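Local coordinates for protein HcgB (Methanococcus maripaludis, PDB 5D5P) that probably acts as a guanylyltransferase in the biosynthesis of the FeGP cofactor of [Fe]-hydrogenase, joining a guanylyl group to the pyridinol precursor, at residues A29-I34 with E151-V156; K38-A43 with A63-L68; N46-K51 with P137-V142; S126-S131 with E143-T148. All coordinates share one frame; numbering follows the deposited sequence.

Interaction 1: residues A29-I34 with E151-V156; sequences AIQSTI and ERIGIV
Q31 and I153 meet through one nearly straight hydrogen bond, set at the edge of a cluster of four isoleucines. The Q31 chain runs extended beyond CG and carries its amide past I155, the two side chains sliding by each other in opposite directions with CG of Q31 4.0 Å from CG1 of I155. NE2 of Q31 then donates to O of I153 at 2.7 Å, with 170° at the hydrogen. The acceptor lies in the plane of the Q31 amide and the donor in the carbonyl plane on a lone pair, a geometry that holds the amide in its rotation. Behind it the contact is apolar. I153 holds CG1 between its backbone N and carbonyl carbon; chi1 48° and chi2 76° together send CD1 against CD1 of I34, tip to tip at 4.0 Å, while its CG1 lies 4.0 Å from CG2 of I30. CG2 of I34 meets CD1 of I155, the two chains crossing at a slant. L123 of strand 122-128 backs I30 and I34, and G108 of the second subunit packs on I30 and I153. G154, with positive phi, is the C-prime residue of a Schellman motif: its N bonds to O of E151 at 3.0 Å, and N of I155 to the carbonyl just before E151. Helix 24-35 thus packs against the Schellman-type C-terminal end of helix 138-151.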
loop_
_atom_site.group_PDB
_atom_site.type_symbol
_atom_site.label_atom_id
_atom_site.label_comp_id
_atom_site.label_asym_id
_atom_site.label_seq_id
_atom_site.Cartn_x
_atom_site.Cartn_y
_atom_site.Cartn_z
ATOM N N ALA A 29 4.527 16.374 -11.508
ATOM C CA ALA A 29 4.236 17.068 -10.249
ATOM C C ALA A 29 4.751 16.300 -9.030
ATOM O O ALA A 29 5.261 16.885 -8.089
ATOM C CB ALA A 29 2.757 17.322 -10.124
ATOM N N ILE A 30 4.585 14.982 -9.042
ATOM C CA ILE A 30 5.108 14.143 -7.963
ATOM C C ILE A 30 6.647 14.245 -7.902
ATOM O O ILE A 30 7.248 14.392 -6.821
ATOM C CB ILE A 30 4.667 12.674 -8.152
ATOM C CG1 ILE A 30 3.170 12.527 -7.834
ATOM C CG2 ILE A 30 5.487 11.746 -7.225
ATOM C CD1 ILE A 30 2.559 11.165 -8.256
ATOM N N GLN A 31 7.287 14.172 -9.058
ATOM C CA GLN A 31 8.736 14.259 -9.087
ATOM C C GLN A 31 9.195 15.604 -8.520
ATOM O O GLN A 31 10.157 15.673 -7.759
ATOM C CB GLN A 31 9.263 14.069 -10.510
ATOM C CG GLN A 31 9.040 12.675 -11.059
ATOM C CD GLN A 31 9.580 12.505 -12.466
ATOM O OE1 GLN A 31 10.165 13.426 -13.034
ATOM N NE2 GLN A 31 9.389 11.319 -13.033
ATOM N N SER A 32 8.482 16.662 -8.884
ATOM C CA SER A 32 8.830 18.011 -8.463
ATOM C C SER A 32 8.720 18.191 -6.949
ATOM O O SER A 32 9.580 18.793 -6.321
ATOM C CB SER A 32 7.942 19.028 -9.187
ATOM O OG SER A 32 8.261 20.340 -8.781
ATOM N N THR A 33 7.659 17.638 -6.375
ATOM C CA THR A 33 7.412 17.689 -4.955
ATOM C C THR A 33 8.518 17.006 -4.184
ATOM O O THR A 33 8.943 17.486 -3.139
ATOM C CB THR A 33 6.066 17.011 -4.640
ATOM O OG1 THR A 33 5.026 17.752 -5.293
ATOM C CG2 THR A 33 5.803 16.977 -3.147
ATOM N N ILE A 34 8.953 15.854 -4.690
ATOM C CA ILE A 34 10.018 15.083 -4.037
ATOM C C ILE A 34 11.355 15.812 -4.166
ATOM O O ILE A 34 12.078 15.977 -3.184
ATOM C CB ILE A 34 10.130 13.634 -4.616
ATOM C CG1 ILE A 34 8.917 12.797 -4.192
ATOM C CG2 ILE A 34 11.427 12.967 -4.165
ATOM C CD1 ILE A 34 8.792 11.433 -4.882
ATOM N N GLU A 151 11.401 4.577 -8.423
ATOM C CA GLU A 151 11.395 4.190 -9.836
ATOM C C GLU A 151 10.006 4.208 -10.458
ATOM O O GLU A 151 9.856 4.542 -11.645
ATOM C CB GLU A 151 11.955 2.781 -9.990
ATOM C CG GLU A 151 13.420 2.686 -9.819
ATOM C CD GLU A 151 13.930 1.293 -10.075
ATOM O OE1 GLU A 151 13.098 0.354 -10.133
ATOM O OE2 GLU A 151 15.158 1.149 -10.219
ATOM N N ARG A 152 9.001 3.874 -9.655
ATOM C CA ARG A 152 7.662 3.761 -10.209
ATOM C C ARG A 152 7.005 5.120 -10.436
ATOM O O ARG A 152 5.982 5.175 -11.111
ATOM C CB ARG A 152 6.783 2.863 -9.342
ATOM C CG ARG A 152 6.565 3.351 -7.985
ATOM C CD ARG A 152 5.925 2.230 -7.151
ATOM N NE ARG A 152 4.525 1.967 -7.489
ATOM C CZ ARG A 152 3.506 2.777 -7.200
ATOM N NH1 ARG A 152 2.271 2.410 -7.527
ATOM N NH2 ARG A 152 3.709 3.973 -6.630
ATOM N N ILE A 153 7.605 6.218 -9.945
ATOM C CA ILE A 153 7.151 7.542 -10.388
ATOM C C ILE A 153 8.229 8.269 -11.205
ATOM O O ILE A 153 8.153 9.485 -11.407
ATOM C CB ILE A 153 6.658 8.446 -9.217
ATOM C CG1 ILE A 153 7.630 8.481 -8.032
ATOM C CG2 ILE A 153 5.310 7.934 -8.746
ATOM C CD1 ILE A 153 8.877 9.358 -8.272
ATOM N N GLY A 154 9.195 7.502 -11.709
ATOM C CA GLY A 154 10.121 7.981 -12.731
ATOM C C GLY A 154 11.430 8.552 -12.226
ATOM O O GLY A 154 12.197 9.153 -12.998
ATOM N N ILE A 155 11.711 8.350 -10.946
ATOM C CA ILE A 155 12.984 8.780 -10.385
ATOM C C ILE A 155 13.909 7.580 -10.240
ATOM O O ILE A 155 13.637 6.680 -9.441
ATOM C CB ILE A 155 12.814 9.456 -9.015
ATOM C CG1 ILE A 155 12.064 10.778 -9.175
ATOM C CG2 ILE A 155 14.190 9.718 -8.402
ATOM C CD1 ILE A 155 11.873 11.552 -7.875
ATOM N N VAL A 156 14.983 7.571 -11.028
ATOM C CA VAL A 156 15.943 6.479 -11.008
ATOM C C VAL A 156 17.214 6.843 -10.243
ATOM O O VAL A 156 17.929 7.785 -10.596
ATOM C CB VAL A 156 16.314 6.034 -12.434
ATOM C CG1 VAL A 156 17.269 4.865 -12.375
ATOM C CG2 VAL A 156 15.068 5.632 -13.198
#

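Interaction 2: residues K38-A43 with A63-L68; sequences KNVTVA and ANISML
V40 bonds through its backbone to both N64 and S66, at the centre of the pairing between two parallel strands, 39-43 and 64-67, whose axes approach to 4.7 Å. N of V40 donates to O of N64 at 2.9 Å, and O of V40 accepts from N of S66 at 2.8 Å; V42 repeats the pattern with S66 and L68. At the start of the pair N of N64 bonds to O of K38. The one side-chain hydrogen bond joins two asparagines lying side by side and pointing the same way: ND2 of N64 reaches OD1 of N39 at 3.0 Å, the amide planes turned 51° apart. Apolar contacts occupy the face bearing V40, V42 and I65. The V42 and I65 side chains cross at a slant, CG2 to CG2 at 4.0 Å, and CG2 of V40, beside its backbone N, covers CB of A63 at 3.7 Å. On the T41 face, CG2 of T41 rests 3.9 Å from CB of L68. These strands form a right-handed beta-alpha-beta crossover with helix 47-57, whose F50 and V53 cover V42. Helix 81-92 backs T41 and L68 through A89, and strand 97-103 pairs with the far side of strand 39-43, leaving 64-67 outermost in the chain's sheet.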
loop_
_atom_site.group_PDB
_atom_site.type_symbol
_atom_site.label_atom_id
_atom_site.label_comp_id
_atom_site.label_asym_id
_atom_site.label_seq_id
_atom_site.Cartn_x
_atom_site.Cartn_y
_atom_site.Cartn_z
ATOM N N LYS A 38 12.615 20.596 1.042
ATOM C CA LYS A 38 13.700 21.237 1.783
ATOM C C LYS A 38 13.929 20.608 3.141
ATOM O O LYS A 38 15.020 20.722 3.702
ATOM C CB LYS A 38 13.454 22.738 1.917
ATOM C CG LYS A 38 13.282 23.372 0.557
ATOM C CD LYS A 38 14.460 23.007 -0.340
ATOM C CE LYS A 38 14.360 23.657 -1.717
ATOM N NZ LYS A 38 15.576 23.385 -2.529
ATOM N N ASN A 39 12.890 19.970 3.676
ATOM C CA ASN A 39 12.988 19.337 4.974
ATOM C C ASN A 39 12.277 18.006 4.874
ATOM O O ASN A 39 11.058 17.931 4.654
ATOM C CB ASN A 39 12.377 20.227 6.058
ATOM C CG ASN A 39 13.223 21.436 6.344
ATOM O OD1 ASN A 39 14.277 21.335 6.968
ATOM N ND2 ASN A 39 12.773 22.595 5.885
ATOM N N VAL A 40 13.053 16.943 5.050
ATOM C CA VAL A 40 12.534 15.594 4.895
ATOM C C VAL A 40 12.592 14.898 6.225
ATOM O O VAL A 40 13.635 14.900 6.858
ATOM C CB VAL A 40 13.357 14.801 3.856
ATOM C CG1 VAL A 40 12.859 13.369 3.749
ATOM C CG2 VAL A 40 13.303 15.485 2.480
ATOM N N THR A 41 11.484 14.289 6.643
ATOM C CA THR A 41 11.463 13.523 7.882
ATOM C C THR A 41 11.317 12.057 7.568
ATOM O O THR A 41 10.472 11.672 6.768
ATOM C CB THR A 41 10.315 13.980 8.821
ATOM O OG1 THR A 41 10.626 15.267 9.367
ATOM C CG2 THR A 41 10.138 13.005 9.994
ATOM N N VAL A 42 12.167 11.236 8.176
ATOM C CA VAL A 42 12.041 9.796 8.053
ATOM C C VAL A 42 11.421 9.293 9.353
ATOM O O VAL A 42 11.927 9.544 10.438
ATOM C CB VAL A 42 13.390 9.109 7.788
ATOM C CG1 VAL A 42 13.163 7.665 7.494
ATOM C CG2 VAL A 42 14.117 9.810 6.616
ATOM N N ALA A 43 10.292 8.619 9.222
ATOM C CA ALA A 43 9.485 8.228 10.368
ATOM C C ALA A 43 10.031 6.948 10.965
ATOM O O ALA A 43 9.392 5.914 10.915
ATOM C CB ALA A 43 8.000 8.053 9.950
ATOM N N ALA A 63 18.057 18.786 0.765
ATOM C CA ALA A 63 17.205 18.906 1.938
ATOM C C ALA A 63 17.918 18.622 3.246
ATOM O O ALA A 63 18.911 17.897 3.276
ATOM C CB ALA A 63 16.017 17.977 1.799
ATOM N N ASN A 64 17.425 19.221 4.324
ATOM C CA ASN A 64 17.768 18.750 5.658
ATOM C C ASN A 64 16.992 17.470 5.855
ATOM O O ASN A 64 15.769 17.503 5.769
ATOM C CB ASN A 64 17.384 19.781 6.727
ATOM C CG ASN A 64 17.948 21.152 6.448
ATOM O OD1 ASN A 64 19.086 21.295 5.990
ATOM N ND2 ASN A 64 17.145 22.182 6.706
ATOM N N ILE A 65 17.651 16.355 6.169
ATOM C CA ILE A 65 16.918 15.088 6.349
ATOM C C ILE A 65 17.040 14.687 7.794
ATOM O O ILE A 65 18.138 14.634 8.317
ATOM C CB ILE A 65 17.455 13.940 5.451
ATOM C CG1 ILE A 65 17.478 14.379 3.983
ATOM C CG2 ILE A 65 16.604 12.713 5.610
ATOM C CD1 ILE A 65 18.132 13.361 3.060
ATOM N N SER A 66 15.919 14.389 8.447
ATOM C CA SER A 66 15.938 14.182 9.901
ATOM C C SER A 66 15.175 12.932 10.288
ATOM O O SER A 66 14.235 12.570 9.595
ATOM C CB SER A 66 15.300 15.383 10.603
ATOM O OG SER A 66 15.981 16.573 10.267
ATOM N N MET A 67 15.553 12.289 11.400
ATOM C CA MET A 67 14.694 11.218 11.937
ATOM C C MET A 67 13.567 11.866 12.706
ATOM O O MET A 67 13.747 12.891 13.327
ATOM C CB MET A 67 15.426 10.260 12.890
ATOM C CG MET A 67 16.251 9.170 12.267
ATOM S SD MET A 67 16.860 7.982 13.504
ATOM C CE MET A 67 17.801 9.095 14.540
ATOM N N LEU A 68 12.455 11.171 12.798
ATOM C CA LEU A 68 11.349 11.614 13.628
ATOM C C LEU A 68 11.693 11.345 15.081
ATOM O O LEU A 68 12.069 10.225 15.421
ATOM C CB LEU A 68 10.073 10.885 13.237
ATOM C CG LEU A 68 8.782 11.202 14.001
ATOM C CD1 LEU A 68 8.360 12.634 13.742
ATOM C CD2 LEU A 68 7.717 10.254 13.566
HETATM O O HOH W 1 11.043 14.985 12.773
#

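Interaction 3: residues N46-K51 with P137-V142; sequences NEKKFK and PIDKTV
K48 sends CG anti to its backbone N (chi1 178°) and turns at chi3, which lays its chain across the carboxylate of D139 and brings its end to I138. K49 instead keeps CG beside its backbone N, anti to the carbonyl carbon (chi1 -65°), and runs toward I138 and V142. The motif is a pair of helices packed side by side near their N-terminal ends: the segments 47-51 and 138-142 point broadly the same way, 37° apart, with axes 9.7 Å from each other at closest. No hydrogen bond spans them. The lysine methylenes do the touching, as CG of K48 lies 3.0 Å from OD1 of D139 and the two side chains cross at about a right angle. NZ of K48 stays 4.2 Å from that oxygen, beyond a salt bridge. OD1 is buried here without a polar partner in the model. K49 crosses both I138 and V142 at about a right angle, its CE 3.5 Å from CG1 of I138 and its CD 4.1 Å from CG2 of V142. R101 of strand 97-103 lies against I138 and V142, and V52, one residue beyond K51, fills in against D139 and V142. N46 caps helix 47-57, its OD1 accepting from N of K49 at 2.8 Å in the carbonyl plane. CE of K48 meets CG2 of I138 at 3.5 Å, tighter than usual van der Waals contact.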
loop_
_atom_site.group_PDB
_atom_site.type_symbol
_atom_site.label_atom_id
_atom_site.label_comp_id
_atom_site.label_asym_id
_atom_site.label_seq_id
_atom_site.Cartn_x
_atom_site.Cartn_y
_atom_site.Cartn_z
ATOM N N ASN A 46 15.261 4.027 14.094
ATOM C CA ASN A 46 16.370 3.119 13.830
ATOM C C ASN A 46 17.443 3.786 12.964
ATOM O O ASN A 46 17.159 4.159 11.817
ATOM C CB ASN A 46 15.862 1.837 13.145
ATOM C CG ASN A 46 16.952 0.826 12.936
ATOM O OD1 ASN A 46 17.586 0.757 11.879
ATOM N ND2 ASN A 46 17.225 0.053 13.984
ATOM N N GLU A 47 18.649 3.930 13.505
ATOM C CA GLU A 47 19.672 4.725 12.853
ATOM C C GLU A 47 20.126 4.027 11.574
ATOM O O GLU A 47 20.424 4.672 10.581
ATOM C CB GLU A 47 20.849 4.961 13.803
ATOM C CG GLU A 47 20.423 5.650 15.097
ATOM C CD GLU A 47 20.676 7.150 15.097
ATOM O OE1 GLU A 47 21.384 7.636 14.181
ATOM O OE2 GLU A 47 20.183 7.838 16.030
ATOM N N LYS A 48 20.123 2.702 11.584
ATOM C CA LYS A 48 20.540 1.939 10.414
ATOM C C LYS A 48 19.564 2.118 9.242
ATOM O O LYS A 48 20.003 2.346 8.107
ATOM C CB LYS A 48 20.705 0.474 10.813
ATOM C CG LYS A 48 21.086 -0.440 9.715
ATOM C CD LYS A 48 21.282 -1.879 10.231
ATOM C CE LYS A 48 19.965 -2.586 10.488
ATOM N NZ LYS A 48 20.170 -4.001 10.923
ATOM N N LYS A 49 18.252 2.043 9.499
ATOM C CA LYS A 49 17.267 2.317 8.445
ATOM C C LYS A 49 17.349 3.775 8.013
ATOM O O LYS A 49 17.254 4.077 6.809
ATOM C CB LYS A 49 15.847 1.997 8.917
ATOM C CG LYS A 49 15.654 0.502 9.203
ATOM C CD LYS A 49 14.188 0.143 9.482
ATOM C CE LYS A 49 14.114 -1.253 10.101
ATOM N NZ LYS A 49 13.305 -1.312 11.348
ATOM N N PHE A 50 17.519 4.687 8.975
ATOM C CA PHE A 50 17.622 6.108 8.630
ATOM C C PHE A 50 18.768 6.363 7.662
ATOM O O PHE A 50 18.634 7.124 6.690
ATOM C CB PHE A 50 17.824 6.969 9.874
ATOM C CG PHE A 50 18.021 8.421 9.568
ATOM C CD1 PHE A 50 16.992 9.181 9.041
ATOM C CD2 PHE A 50 19.249 9.022 9.776
ATOM C CE1 PHE A 50 17.174 10.509 8.755
ATOM C CE2 PHE A 50 19.432 10.358 9.478
ATOM C CZ PHE A 50 18.383 11.097 8.968
ATOM N N LYS A 51 19.901 5.723 7.909
ATOM C CA LYS A 51 21.041 5.919 7.018
ATOM C C LYS A 51 20.738 5.422 5.602
ATOM O O LYS A 51 21.090 6.082 4.608
ATOM C CB LYS A 51 22.280 5.226 7.561
ATOM C CG LYS A 51 23.500 5.373 6.625
ATOM C CD LYS A 51 24.744 4.649 7.117
ATOM C CE LYS A 51 25.878 4.756 6.087
ATOM N NZ LYS A 51 25.983 6.120 5.481
ATOM N N PRO A 137 18.352 -9.253 4.558
ATOM C CA PRO A 137 18.851 -8.242 5.499
ATOM C C PRO A 137 17.968 -7.026 5.481
ATOM O O PRO A 137 17.612 -6.584 4.387
ATOM C CB PRO A 137 20.238 -7.908 4.965
ATOM C CG PRO A 137 20.654 -9.145 4.180
ATOM C CD PRO A 137 19.372 -9.684 3.587
ATOM N N ILE A 138 17.619 -6.500 6.648
ATOM C CA ILE A 138 16.641 -5.417 6.698
ATOM C C ILE A 138 17.135 -4.209 5.900
ATOM O O ILE A 138 16.334 -3.503 5.308
ATOM C CB ILE A 138 16.322 -5.012 8.154
ATOM C CG1 ILE A 138 15.178 -4.007 8.188
ATOM C CG2 ILE A 138 17.579 -4.504 8.858
ATOM C CD1 ILE A 138 13.902 -4.545 7.598
ATOM N N ASP A 139 18.449 -4.001 5.819
ATOM C CA ASP A 139 18.934 -2.823 5.097
ATOM C C ASP A 139 18.739 -2.975 3.609
ATOM O O ASP A 139 18.388 -2.016 2.912
ATOM C CB ASP A 139 20.428 -2.588 5.329
ATOM C CG ASP A 139 20.731 -2.123 6.716
ATOM O OD1 ASP A 139 19.763 -1.746 7.414
ATOM O OD2 ASP A 139 21.931 -2.117 7.093
ATOM N N LYS A 140 18.877 -4.203 3.131
ATOM C CA LYS A 140 18.677 -4.448 1.715
ATOM C C LYS A 140 17.191 -4.392 1.412
ATOM O O LYS A 140 16.793 -3.929 0.350
ATOM C CB LYS A 140 19.270 -5.796 1.312
ATOM C CG LYS A 140 20.758 -5.693 0.937
ATOM C CD LYS A 140 21.271 -6.944 0.261
ATOM C CE LYS A 140 22.680 -6.738 -0.280
ATOM N NZ LYS A 140 23.168 -7.911 -1.059
ATOM N N THR A 141 16.367 -4.790 2.371
ATOM C CA THR A 141 14.915 -4.681 2.198
ATOM C C THR A 141 14.447 -3.212 2.110
ATOM O O THR A 141 13.702 -2.846 1.198
ATOM C CB THR A 141 14.172 -5.404 3.328
ATOM O OG1 THR A 141 14.519 -6.799 3.306
ATOM C CG2 THR A 141 12.653 -5.233 3.170
ATOM N N VAL A 142 14.906 -2.370 3.032
ATOM C CA VAL A 142 14.503 -0.960 3.012
ATOM C C VAL A 142 15.025 -0.275 1.732
ATOM O O VAL A 142 14.299 0.470 1.086
ATOM C CB VAL A 142 15.003 -0.237 4.282
ATOM C CG1 VAL A 142 14.705 1.253 4.221
ATOM C CG2 VAL A 142 14.335 -0.851 5.506
#

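Interaction 4: residues S126-S131 with E143-T148; sequences SVSPSS and ELELIT
OG of S126 donates to the backbone O of E145 at 2.6 Å. The hydroxyl comes from the flank of that carbonyl, with 108° at the oxygen and a tilt from the carbonyl plane. A chi1 of 58° places OG of S126 between its backbone N and carbonyl carbon, aimed at the helix, where it also lies 3.4 Å from CB of E145. CB of S126 packs on CG2 of T148 at 3.9 Å. Two residues further along the strand, S128 turns its hydroxyl the same way and meets the carboxylate of E145, whose side chain runs extended beyond CG. The modelled separation of OG of S128 and OE2 of E145 is too short to be trusted in detail, although the pairing itself is plausible. Within the helix, O of L144 takes two donors from opposite faces of its plane: OG1 of T148 at 2.8 Å and N of T148 at 2.9 Å. Strand 126-128 and helix 143-148 run nearly antiparallel, 156° apart, the helix running back along one face of the outermost strand of the sheet within the chain. R152 of the second subunit bonds to O of S128, and OE1 of E145 forms a salt bridge with R101 of strand 97-103. That salt bridge would probably favour the charged form of the E145 carboxylate, buried between strand and helix.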
loop_
_atom_site.group_PDB
_atom_site.type_symbol
_atom_site.label_atom_id
_atom_site.label_comp_id
_atom_site.label_asym_id
_atom_site.label_seq_id
_atom_site.Cartn_x
_atom_site.Cartn_y
_atom_site.Cartn_z
ATOM N N SER A 126 5.877 1.190 -1.829
ATOM C CA SER A 126 6.223 -0.143 -2.272
ATOM C C SER A 126 5.997 -1.109 -1.117
ATOM O O SER A 126 5.863 -0.673 0.024
ATOM C CB SER A 126 7.672 -0.177 -2.714
ATOM O OG SER A 126 8.444 0.239 -1.621
ATOM N N VAL A 127 5.931 -2.400 -1.405
ATOM C CA VAL A 127 5.685 -3.368 -0.332
ATOM C C VAL A 127 6.761 -4.435 -0.322
ATOM O O VAL A 127 7.434 -4.647 -1.316
ATOM C CB VAL A 127 4.290 -4.035 -0.436
ATOM C CG1 VAL A 127 3.190 -3.007 -0.146
ATOM C CG2 VAL A 127 4.109 -4.716 -1.777
ATOM N N SER A 128 6.956 -5.087 0.824
ATOM C CA SER A 128 7.877 -6.206 0.926
ATOM C C SER A 128 7.255 -7.290 1.803
ATOM O O SER A 128 6.422 -6.982 2.670
ATOM C CB SER A 128 9.220 -5.722 1.505
ATOM O OG SER A 128 9.029 -5.079 2.771
ATOM N N PRO A 129 7.641 -8.551 1.584
ATOM C CA PRO A 129 7.028 -9.626 2.373
ATOM C C PRO A 129 7.476 -9.606 3.825
ATOM O O PRO A 129 8.567 -9.119 4.126
ATOM C CB PRO A 129 7.525 -10.903 1.698
ATOM C CG PRO A 129 8.064 -10.461 0.357
ATOM C CD PRO A 129 8.561 -9.074 0.555
ATOM N N SER A 130 6.641 -10.173 4.696
ATOM C CA SER A 130 7.041 -10.488 6.055
ATOM C C SER A 130 8.381 -11.245 6.097
ATOM O O SER A 130 8.695 -12.030 5.216
ATOM C CB SER A 130 5.958 -11.346 6.721
ATOM O OG SER A 130 6.479 -12.006 7.857
ATOM N N SER A 131 9.160 -11.043 7.151
ATOM C CA SER A 131 10.388 -11.796 7.278
ATOM C C SER A 131 10.129 -13.299 7.430
ATOM O O SER A 131 10.995 -14.099 7.149
ATOM C CB SER A 131 11.194 -11.275 8.464
ATOM O OG SER A 131 10.432 -11.378 9.653
ATOM N N GLU A 143 16.269 -0.566 1.357
ATOM C CA GLU A 143 16.850 -0.037 0.127
ATOM C C GLU A 143 15.985 -0.358 -1.093
ATOM O O GLU A 143 15.625 0.543 -1.851
ATOM C CB GLU A 143 18.259 -0.597 -0.085
ATOM C CG GLU A 143 18.915 -0.102 -1.351
ATOM C CD GLU A 143 20.317 -0.673 -1.540
ATOM O OE1 GLU A 143 20.623 -1.740 -0.964
ATOM O OE2 GLU A 143 21.118 -0.032 -2.241
ATOM N N LEU A 144 15.625 -1.629 -1.273
ATOM C CA LEU A 144 14.802 -2.029 -2.410
ATOM C C LEU A 144 13.428 -1.344 -2.364
ATOM O O LEU A 144 12.899 -0.950 -3.413
ATOM C CB LEU A 144 14.619 -3.542 -2.444
ATOM C CG LEU A 144 13.737 -4.071 -3.569
ATOM C CD1 LEU A 144 14.381 -3.683 -4.898
ATOM C CD2 LEU A 144 13.555 -5.580 -3.467
ATOM N N GLU A 145 12.846 -1.224 -1.171
ATOM C CA GLU A 145 11.525 -0.593 -1.041
ATOM C C GLU A 145 11.619 0.824 -1.576
ATOM O O GLU A 145 10.753 1.272 -2.334
ATOM C CB GLU A 145 11.028 -0.559 0.420
ATOM C CG GLU A 145 10.543 -1.905 0.959
ATOM C CD GLU A 145 10.346 -1.892 2.467
ATOM O OE1 GLU A 145 10.587 -0.826 3.094
ATOM O OE2 GLU A 145 9.959 -2.949 3.027
ATOM N N LEU A 146 12.682 1.520 -1.181
ATOM C CA LEU A 146 12.751 2.952 -1.498
ATOM C C LEU A 146 13.068 3.171 -2.964
ATOM O O LEU A 146 12.451 4.020 -3.629
ATOM C CB LEU A 146 13.768 3.653 -0.606
ATOM C CG LEU A 146 13.935 5.157 -0.839
ATOM C CD1 LEU A 146 12.590 5.844 -0.759
ATOM C CD2 LEU A 146 14.872 5.729 0.236
ATOM N N ILE A 147 14.020 2.401 -3.472
ATOM C CA ILE A 147 14.392 2.489 -4.883
ATOM C C ILE A 147 13.175 2.138 -5.754
ATOM O O ILE A 147 12.914 2.793 -6.775
ATOM C CB ILE A 147 15.577 1.577 -5.217
ATOM C CG1 ILE A 147 16.846 2.147 -4.576
ATOM C CG2 ILE A 147 15.769 1.480 -6.713
ATOM C CD1 ILE A 147 18.069 1.313 -4.811
ATOM N N THR A 148 12.424 1.127 -5.341
ATOM C CA THR A 148 11.218 0.738 -6.078
ATOM C C THR A 148 10.177 1.859 -6.072
ATOM O O THR A 148 9.582 2.174 -7.112
ATOM C CB THR A 148 10.594 -0.556 -5.489
ATOM O OG1 THR A 148 11.502 -1.650 -5.721
ATOM C CG2 THR A 148 9.297 -0.894 -6.193
#

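In the fold
From the N terminus, helix 24-35 opens interaction 1, which closes only after helix 138-151 and so encloses the other three along the chain. Strand 39-43 follows and enters interaction 2, closed a short way on by strand 64-67. Between those strands, helix 47-57 begins interaction 3, which ends on helix 138-151; interactions 2 and 3 therefore cross, and they touch where M67 packs on E47 and F50. Strand 122-128 opens interaction 4, whose segments alternate with those of interaction 3, both using helix 138-151 and touching where T141 packs on S128. Together they tie two parallel strands, strand 122-128 and three helices, and interactions 1 and 4 also reach the second subunit.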